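Local structure of tetrapyrrole methylase family protein (Chlorobaculum tepidum, 3HH1) at residues V11-G16 with T40-I45. The protein probably catalyses, as the full-length enzyme of which this is the N-terminal part, the S-adenosylmethionine-dependent 2'-O-methylation of cytidine 1402 in 16S rRNA. Sequence-based numbering, arbitrary orientation.
Sequences VATPLG and TRRTSI
With CG anti to its backbone N (chi1 170°) and the chain extended from CG to NE, R42 reaches from helix 40-49 to the C-terminal end of strand 8-13, where its guanidinium meets T13 and L15. Helix and strand belong to the N-terminal alpha/beta domain, built on a parallel sheet, of a tetrapyrrole methylase family protein, and the contact lies where the strand gives way to a loop. The long arginine chain spans the gap, and its flat guanidinium, with donors on several sides, can serve several partners at once. At its edge, NH1 gives T13 O a hydrogen bond that is weak despite its 3.0 Å, being strongly bent (120° at the hydrogen), while NH2 forms a salt bridge with D87. L15, its CG also anti to the backbone N (chi1 -171°), packs methyl CD2 over one face, offset toward the rim and 3.8 Å from NH2, leaving the in-plane N-H directions to polar partners. T13 suits the strand end: its beta-branched side chain fits extended backbone, and OG1 hydrogen-bonds T86 O of the adjacent strand 82-87. P14, lacking an N-H, suits the place where strand pairing stops. A water bridges the segments, accepting from R42 NE at 3.0 Å and donating to P14 O, also at 3.0 Å.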
loop_
_atom_site.group_PDB
_atom_site.type_symbol
_atom_site.label_atom_id
_atom_site.label_comp_id
_atom_site.label_asym_id
_atom_site.label_seq_id
_atom_site.Cartn_x
_atom_site.Cartn_y
_atom_site.Cartn_z
ATOM N N VAL A 11 4.822 6.549 -5.747
ATOM C CA VAL A 11 4.495 6.594 -7.149
ATOM C C VAL A 11 4.189 5.185 -7.636
ATOM O O VAL A 11 5.063 4.297 -7.589
ATOM C CB VAL A 11 5.662 7.210 -7.953
ATOM C CG1 VAL A 11 5.244 7.373 -9.407
ATOM C CG2 VAL A 11 6.098 8.572 -7.337
ATOM N N ALA A 12 2.948 4.951 -8.076
ATOM C CA ALA A 12 2.545 3.649 -8.581
ATOM C C ALA A 12 2.938 3.544 -10.048
ATOM O O ALA A 12 2.700 4.476 -10.792
ATOM C CB ALA A 12 1.025 3.449 -8.442
ATOM N N THR A 13 3.560 2.438 -10.459
ATOM C CA THR A 13 4.034 2.322 -11.834
ATOM C C THR A 13 3.501 1.045 -12.453
ATOM O O THR A 13 3.536 0.012 -11.826
ATOM C CB THR A 13 5.601 2.385 -11.949
ATOM O OG1 THR A 13 6.209 1.348 -11.180
ATOM C CG2 THR A 13 6.154 3.748 -11.419
ATOM N N PRO A 14 2.976 1.126 -13.686
ATOM C CA PRO A 14 2.435 -0.074 -14.379
ATOM C C PRO A 14 3.568 -0.903 -14.950
ATOM O O PRO A 14 4.680 -0.384 -15.128
ATOM C CB PRO A 14 1.625 0.530 -15.516
ATOM C CG PRO A 14 2.397 1.779 -15.871
ATOM C CD PRO A 14 2.908 2.327 -14.532
ATOM N N LEU A 15 3.303 -2.163 -15.261
ATOM C CA LEU A 15 4.323 -3.031 -15.849
ATOM C C LEU A 15 4.583 -2.672 -17.328
ATOM O O LEU A 15 5.721 -2.727 -17.805
ATOM C CB LEU A 15 3.913 -4.509 -15.713
ATOM C CG LEU A 15 4.911 -5.632 -16.056
ATOM C CD1 LEU A 15 5.101 -5.834 -17.576
ATOM C CD2 LEU A 15 6.245 -5.423 -15.351
ATOM N N GLY A 16 3.534 -2.305 -18.046
ATOM C CA GLY A 16 3.669 -1.921 -19.452
ATOM C C GLY A 16 2.973 -0.599 -19.689
ATOM O O GLY A 16 2.486 0.006 -18.745
ATOM N N THR A 40 14.868 -3.430 -8.071
ATOM C CA THR A 40 15.780 -2.513 -8.736
ATOM C C THR A 40 15.838 -2.721 -10.246
ATOM O O THR A 40 15.971 -1.773 -11.012
ATOM C CB THR A 40 17.212 -2.636 -8.212
ATOM O OG1 THR A 40 17.198 -2.756 -6.780
ATOM C CG2 THR A 40 17.991 -1.426 -8.613
ATOM N N ARG A 41 15.770 -3.973 -10.673
ATOM C CA ARG A 41 15.837 -4.276 -12.094
ATOM C C ARG A 41 14.660 -3.665 -12.861
ATOM O O ARG A 41 14.842 -3.011 -13.875
ATOM C CB ARG A 41 15.914 -5.798 -12.316
ATOM C CG ARG A 41 16.837 -6.187 -13.433
ATOM C CD ARG A 41 16.944 -7.720 -13.597
ATOM N NE ARG A 41 17.771 -8.348 -12.556
ATOM C CZ ARG A 41 17.926 -9.669 -12.386
ATOM N NH1 ARG A 41 17.300 -10.553 -13.164
ATOM N NH2 ARG A 41 18.701 -10.110 -11.407
ATOM N N ARG A 42 13.456 -3.861 -12.352
ATOM C CA ARG A 42 12.270 -3.298 -12.959
ATOM C C ARG A 42 12.344 -1.753 -12.926
ATOM O O ARG A 42 11.991 -1.058 -13.909
ATOM C CB ARG A 42 11.024 -3.846 -12.239
ATOM C CG ARG A 42 9.722 -3.144 -12.615
ATOM C CD ARG A 42 8.485 -3.928 -12.159
ATOM N NE ARG A 42 7.292 -3.071 -12.188
ATOM C CZ ARG A 42 6.047 -3.482 -11.931
ATOM N NH1 ARG A 42 5.045 -2.606 -11.966
ATOM N NH2 ARG A 42 5.800 -4.754 -11.645
ATOM N N THR A 43 12.854 -1.204 -11.824
ATOM C CA THR A 43 12.928 0.254 -11.703
ATOM C C THR A 43 13.939 0.858 -12.694
ATOM O O THR A 43 13.696 1.918 -13.294
ATOM C CB THR A 43 13.243 0.677 -10.252
ATOM O OG1 THR A 43 12.223 0.124 -9.412
ATOM C CG2 THR A 43 13.230 2.228 -10.097
ATOM N N SER A 44 15.065 0.183 -12.884
ATOM C CA SER A 44 16.039 0.653 -13.873
ATOM C C SER A 44 15.442 0.683 -15.285
ATOM O O SER A 44 15.675 1.620 -16.018
ATOM C CB SER A 44 17.311 -0.211 -13.870
ATOM O OG SER A 44 17.991 -0.023 -12.649
ATOM N N ILE A 45 14.676 -0.342 -15.635
ATOM C CA ILE A 45 14.024 -0.386 -16.909
ATOM C C ILE A 45 13.084 0.814 -17.090
ATOM O O ILE A 45 13.107 1.473 -18.130
ATOM C CB ILE A 45 13.245 -1.708 -17.098
ATOM C CG1 ILE A 45 14.225 -2.876 -17.240
ATOM C CG2 ILE A 45 12.366 -1.630 -18.318
ATOM C CD1 ILE A 45 13.570 -4.251 -17.118
HETATM O O HOH W 1 7.331 -0.500 -13.669
#